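Local coordinates for periplasmic binding protein (Sulfurospirillum deleyianum, PDB 4PAG) that probably captures a solute in the periplasm for an ABC transporter, and holds a histidine molecule in its cleft in this crystal, at residues T50-N55 against V232-F237; Y259-P262 against W268-R271. One frame throughout, in Å; residues are numbered along the deposited sequence.

Contact 1 of 2, residues T50-N55 against V232-F237. With HIS (histidine), chain E.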
loop_
_atom_site.group_PDB
_atom_site.type_symbol
_atom_site.label_atom_id
_atom_site.label_comp_id
_atom_site.label_asym_id
_atom_site.label_seq_id
_atom_site.Cartn_x
_atom_site.Cartn_y
_atom_site.Cartn_z
ATOM N N THR A 50 2.423 -1.862 -14.831
ATOM C CA THR A 50 3.694 -1.195 -14.604
ATOM C C THR A 50 3.461 0.282 -14.814
ATOM O O THR A 50 2.944 0.698 -15.851
ATOM C CB THR A 50 4.784 -1.658 -15.580
ATOM O OG1 THR A 50 4.352 -1.409 -16.920
ATOM C CG2 THR A 50 5.044 -3.120 -15.416
ATOM N N ASN A 51 3.821 1.070 -13.814
ATOM C CA ASN A 51 3.618 2.503 -13.864
ATOM C C ASN A 51 4.724 3.172 -13.057
ATOM O O ASN A 51 5.704 2.524 -12.677
ATOM C CB ASN A 51 2.201 2.855 -13.373
ATOM C CG ASN A 51 1.911 2.338 -11.969
ATOM O OD1 ASN A 51 2.660 2.601 -11.029
ATOM N ND2 ASN A 51 0.809 1.600 -11.822
ATOM N N LYS A 52 4.590 4.463 -12.802
ATOM C CA LYS A 52 5.655 5.200 -12.117
ATOM C C LYS A 52 5.933 4.688 -10.692
ATOM O O LYS A 52 7.063 4.748 -10.213
ATOM C CB LYS A 52 5.313 6.691 -12.084
ATOM C CG LYS A 52 6.482 7.581 -11.693
ATOM C CD LYS A 52 6.193 9.030 -12.033
ATOM C CE LYS A 52 7.227 9.954 -11.408
ATOM N NZ LYS A 52 7.099 11.353 -11.886
ATOM N N ASP A 53 4.899 4.181 -10.027
ATOM C CA ASP A 53 4.980 3.830 -8.607
ATOM C C ASP A 53 5.113 2.323 -8.364
ATOM O O ASP A 53 5.360 1.884 -7.235
ATOM C CB ASP A 53 3.729 4.358 -7.893
ATOM C CG ASP A 53 3.573 5.866 -8.028
ATOM O OD1 ASP A 53 4.515 6.601 -7.659
ATOM O OD2 ASP A 53 2.509 6.328 -8.500
ATOM N N ASN A 54 4.920 1.536 -9.423
ATOM C CA ASN A 54 4.908 0.080 -9.336
ATOM C C ASN A 54 5.645 -0.478 -10.554
ATOM O O ASN A 54 5.218 -0.254 -11.692
ATOM C CB ASN A 54 3.468 -0.443 -9.269
ATOM C CG ASN A 54 2.674 0.166 -8.121
ATOM O OD1 ASN A 54 2.599 -0.400 -7.034
ATOM N ND2 ASN A 54 2.088 1.331 -8.357
ATOM N N ASN A 55 6.755 -1.175 -10.306
ATOM C CA ASN A 55 7.737 -1.518 -11.338
ATOM C C ASN A 55 8.053 -3.006 -11.395
ATOM O O ASN A 55 7.893 -3.720 -10.418
ATOM C CB ASN A 55 9.089 -0.821 -11.052
ATOM C CG ASN A 55 8.999 0.690 -11.040
ATOM O OD1 ASN A 55 8.025 1.293 -11.507
ATOM N ND2 ASN A 55 10.025 1.316 -10.503
ATOM N N VAL A 232 11.724 8.975 0.278
ATOM C CA VAL A 232 11.532 9.533 -1.058
ATOM C C VAL A 232 10.785 8.558 -1.974
ATOM O O VAL A 232 11.127 7.377 -2.058
ATOM C CB VAL A 232 12.905 9.842 -1.701
ATOM C CG1 VAL A 232 12.735 10.320 -3.134
ATOM C CG2 VAL A 232 13.683 10.859 -0.859
ATOM N N GLN A 233 9.781 9.060 -2.683
ATOM C CA GLN A 233 9.002 8.223 -3.600
ATOM C C GLN A 233 9.628 8.232 -5.006
ATOM O O GLN A 233 9.812 7.186 -5.626
ATOM C CB GLN A 233 7.549 8.725 -3.606
ATOM C CG GLN A 233 6.417 7.722 -3.782
ATOM C CD GLN A 233 6.661 6.323 -3.236
ATOM O OE1 GLN A 233 7.300 5.521 -3.886
ATOM N NE2 GLN A 233 6.076 6.002 -2.085
ATOM N N ASN A 234 9.994 9.406 -5.501
ATOM C CA ASN A 234 10.383 9.542 -6.908
ATOM C C ASN A 234 11.900 9.420 -7.123
ATOM O O ASN A 234 12.692 10.136 -6.495
ATOM C CB ASN A 234 9.821 10.849 -7.487
ATOM C CG ASN A 234 8.289 10.821 -7.628
ATOM O OD1 ASN A 234 7.606 9.978 -7.033
ATOM N ND2 ASN A 234 7.750 11.737 -8.429
ATOM N N PRO A 235 12.318 8.503 -8.007
ATOM C CA PRO A 235 13.756 8.327 -8.211
ATOM C C PRO A 235 14.468 9.571 -8.746
ATOM O O PRO A 235 15.640 9.752 -8.432
ATOM C CB PRO A 235 13.846 7.168 -9.214
ATOM C CG PRO A 235 12.507 7.087 -9.849
ATOM C CD PRO A 235 11.523 7.569 -8.827
ATOM N N THR A 236 13.782 10.428 -9.513
ATOM C CA THR A 236 14.421 11.671 -9.999
ATOM C C THR A 236 14.766 12.592 -8.829
ATOM O O THR A 236 15.830 13.212 -8.812
ATOM C CB THR A 236 13.587 12.475 -11.040
ATOM O OG1 THR A 236 12.465 13.120 -10.406
ATOM C CG2 THR A 236 13.100 11.591 -12.159
ATOM N N PHE A 237 13.881 12.676 -7.843
ATOM C CA PHE A 237 14.182 13.484 -6.682
ATOM C C PHE A 237 15.322 12.884 -5.855
ATOM O O PHE A 237 16.190 13.606 -5.346
ATOM C CB PHE A 237 12.966 13.719 -5.794
ATOM C CG PHE A 237 13.287 14.588 -4.631
ATOM C CD1 PHE A 237 13.745 15.882 -4.851
ATOM C CD2 PHE A 237 13.244 14.102 -3.340
ATOM C CE1 PHE A 237 14.102 16.689 -3.797
ATOM C CE2 PHE A 237 13.603 14.910 -2.274
ATOM C CZ PHE A 237 14.038 16.203 -2.504
HETATM N N HIS E . 15.340 2.581 -7.787
HETATM C CA HIS E . 13.925 2.142 -7.646
HETATM C C HIS E . 12.987 3.121 -8.337
HETATM O O HIS E . 12.270 3.934 -7.737
HETATM C CB HIS E . 13.548 1.978 -6.179
HETATM C CG HIS E . 14.552 1.205 -5.382
HETATM N ND1 HIS E . 14.757 1.411 -4.035
HETATM C CD2 HIS E . 15.413 0.227 -5.748
HETATM C CE1 HIS E . 15.693 0.586 -3.602
HETATM N NE2 HIS E . 16.108 -0.143 -4.621
HETATM O OXT HIS E . 12.947 3.112 -9.557
HETATM O O HOH W 1 7.837 7.368 -8.394
#
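The amide of Asn234 meets the aliphatic end of Lys52, whose CE stands over one face, 3.5 Å from Asn234 ND2. Lys52 gets there with CG anti to its backbone N (chi1 -166°) and an extended chain that crosses the asparagine nearly at right angles. Both side-chain nitrogens share one acceptor, Asp179, by a salt bridge from Lys52 NZ and a hydrogen bond from Asn234 ND2. At the amide's other end, above the same face, a water lies 3.0 Å from Asn234 OD1 and 3.3 Å from Lys52 O; it can donate to either, but acceptors around it outnumber its protons. A second amide shapes the 50-55 loop. Asn51 OD1 accepts in its carbonyl plane from Asp53 N at 2.9 Å, an Asx turn, and from Asn54 ND2 at 3.0 Å, nearly straight (171°). The latter approaches a lone pair of OD1, which itself lies close to the Asn54 amide plane; Asn267 holds that amide's other end. From the start of helix 235-243, Pro235 CG rests 3.8 Å from O of the bound histidine. Such a lightly packed meeting of loop and helix start, a water between them, suits the interlobe cleft of a periplasmic binding protein.

Contact 2 of 2, residues Y259-P262 against W268-R271. With HIS (histidine), chain E.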
loop_
_atom_site.group_PDB
_atom_site.type_symbol
_atom_site.label_atom_id
_atom_site.label_comp_id
_atom_site.label_asym_id
_atom_site.label_seq_id
_atom_site.Cartn_x
_atom_site.Cartn_y
_atom_site.Cartn_z
ATOM N N TYR A 259 16.105 7.737 1.767
ATOM C CA TYR A 259 15.876 6.384 1.239
ATOM C C TYR A 259 14.736 6.352 0.240
ATOM O O TYR A 259 13.677 6.944 0.471
ATOM C CB TYR A 259 15.609 5.396 2.389
ATOM C CG TYR A 259 16.689 5.447 3.460
ATOM C CD1 TYR A 259 17.926 4.852 3.255
ATOM C CD2 TYR A 259 16.487 6.143 4.648
ATOM C CE1 TYR A 259 18.933 4.936 4.210
ATOM C CE2 TYR A 259 17.484 6.219 5.618
ATOM C CZ TYR A 259 18.702 5.606 5.391
ATOM O OH TYR A 259 19.689 5.666 6.342
ATOM N N LEU A 260 14.971 5.656 -0.870
ATOM C CA LEU A 260 14.010 5.547 -1.958
ATOM C C LEU A 260 13.103 4.338 -1.714
ATOM O O LEU A 260 13.573 3.234 -1.486
ATOM C CB LEU A 260 14.747 5.399 -3.292
ATOM C CG LEU A 260 13.953 5.368 -4.594
ATOM C CD1 LEU A 260 13.200 6.667 -4.829
ATOM C CD2 LEU A 260 14.890 5.068 -5.763
ATOM N N VAL A 261 11.799 4.555 -1.748
ATOM C CA VAL A 261 10.842 3.475 -1.489
ATOM C C VAL A 261 10.895 2.437 -2.615
ATOM O O VAL A 261 10.765 2.798 -3.779
ATOM C CB VAL A 261 9.400 4.024 -1.374
ATOM C CG1 VAL A 261 8.399 2.903 -1.168
ATOM C CG2 VAL A 261 9.284 5.022 -0.235
ATOM N N PRO A 262 11.082 1.145 -2.279
ATOM C CA PRO A 262 10.999 0.091 -3.288
ATOM C C PRO A 262 9.621 -0.063 -3.914
ATOM O O PRO A 262 8.589 0.192 -3.268
ATOM C CB PRO A 262 11.357 -1.178 -2.512
ATOM C CG PRO A 262 12.143 -0.699 -1.343
ATOM C CD PRO A 262 11.516 0.612 -0.980
ATOM N N TRP A 268 6.001 -0.358 -1.760
ATOM C CA TRP A 268 6.065 -0.806 -0.374
ATOM C C TRP A 268 5.296 0.083 0.609
ATOM O O TRP A 268 4.974 -0.381 1.696
ATOM C CB TRP A 268 7.525 -0.949 0.104
ATOM C CG TRP A 268 8.232 -2.169 -0.415
ATOM C CD1 TRP A 268 7.883 -2.929 -1.498
ATOM C CD2 TRP A 268 9.428 -2.752 0.110
ATOM N NE1 TRP A 268 8.772 -3.953 -1.661
ATOM C CE2 TRP A 268 9.735 -3.866 -0.694
ATOM C CE3 TRP A 268 10.271 -2.441 1.184
ATOM C CZ2 TRP A 268 10.847 -4.678 -0.454
ATOM C CZ3 TRP A 268 11.372 -3.247 1.414
ATOM C CH2 TRP A 268 11.649 -4.345 0.599
ATOM N N THR A 269 4.998 1.335 0.255
ATOM C CA THR A 269 4.360 2.251 1.228
ATOM C C THR A 269 3.133 3.053 0.775
ATOM O O THR A 269 2.342 3.464 1.624
ATOM C CB THR A 269 5.388 3.232 1.857
ATOM O OG1 THR A 269 5.735 4.262 0.923
ATOM C CG2 THR A 269 6.644 2.501 2.286
ATOM N N ASP A 270 2.947 3.261 -0.529
ATOM C CA ASP A 270 1.937 4.212 -1.017
ATOM C C ASP A 270 1.752 4.105 -2.544
ATOM O O ASP A 270 2.592 3.533 -3.230
ATOM C CB ASP A 270 2.397 5.628 -0.643
ATOM C CG ASP A 270 1.309 6.670 -0.777
ATOM O OD1 ASP A 270 0.112 6.312 -0.819
ATOM O OD2 ASP A 270 1.661 7.871 -0.820
ATOM N N ARG A 271 0.646 4.636 -3.070
ATOM C CA ARG A 271 0.456 4.762 -4.515
ATOM C C ARG A 271 0.497 3.388 -5.204
ATOM O O ARG A 271 1.199 3.205 -6.193
ATOM C CB ARG A 271 1.523 5.702 -5.128
ATOM C CG ARG A 271 1.751 7.004 -4.379
ATOM C CD ARG A 271 0.506 7.885 -4.302
ATOM N NE ARG A 271 0.679 8.970 -3.337
ATOM C CZ ARG A 271 -0.163 9.993 -3.169
ATOM N NH1 ARG A 271 -1.250 10.120 -3.921
ATOM N NH2 ARG A 271 0.091 10.906 -2.244
HETATM N N HIS E . 15.340 2.581 -7.787
HETATM C CA HIS E . 13.925 2.142 -7.646
HETATM C C HIS E . 12.987 3.121 -8.337
HETATM O O HIS E . 12.270 3.934 -7.737
HETATM C CB HIS E . 13.548 1.978 -6.179
HETATM C CG HIS E . 14.552 1.205 -5.382
HETATM N ND1 HIS E . 14.757 1.411 -4.035
HETATM C CD2 HIS E . 15.413 0.227 -5.748
HETATM C CE1 HIS E . 15.693 0.586 -3.602
HETATM N NE2 HIS E . 16.108 -0.143 -4.621
HETATM O OXT HIS E . 12.947 3.112 -9.557
#
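Pro262 and Trp268 are joined first through their backbones: Trp268 N donates to Pro262 O at 3.0 Å and 160°, closing the short loop between them. The aromatic interaction comes next. The pyrrolidine lies over one face of the indole, with Pro262 CB 3.6 Å from the centroid of the five-membered ring and 12° off its normal, a CH-pi contact, while Pro262 CG reaches 3.6 Å from Trp268 CE3 over the six-membered ring. Trp268 CG sits beside its own backbone N (chi1 -76°), which brings one face of the ring under the proline, and Tyr305 takes up the indole NE1. Van der Waals packing continues at Val261, which touches Trp268 CB and meets Thr269 tip to tip, Val261 CG1 lying 3.6 Å from the hydroxyl Thr269 OG1. Charge pairing within 268-271 joins Asp270 OD2 and Arg271 NE in a salt bridge at 2.9 Å; Glu177 and Glu185 also pair with the arginine. Toward the ligand, histidine ND1 donates a weak bond of 3.4 Å to Leu260 O. The whole arrangement continues from the end of strand 258-260, which borders strand 229-232, and is covered by helix 277-288, with Trp283 against Pro262, Leu279 against Trp268 and Ile284 against Thr269.

In the fold
Contacts 1 and 2 both touch the bound histidine, and their centres lie about 8 Å apart, although in sequence contact 1 is complete before contact 2 begins. The parallel strands 229-232 and 258-260 connect them: Val232 N lies 2.8 Å from Tyr259 O and Val232 O 2.9 Å from Val261 N, probable hydrogen bonds. Of the residues lining the pocket, Pro235 follows the first of these strands and Leu260 belongs to the second. On the other lobe's loop, Asp53 CB packs 3.3 Å from Arg271 O. Lys263 ties the set together, its NZ hydrogen-bonding the histidine, Gln233 O of contact 1 and Val261 O of contact 2.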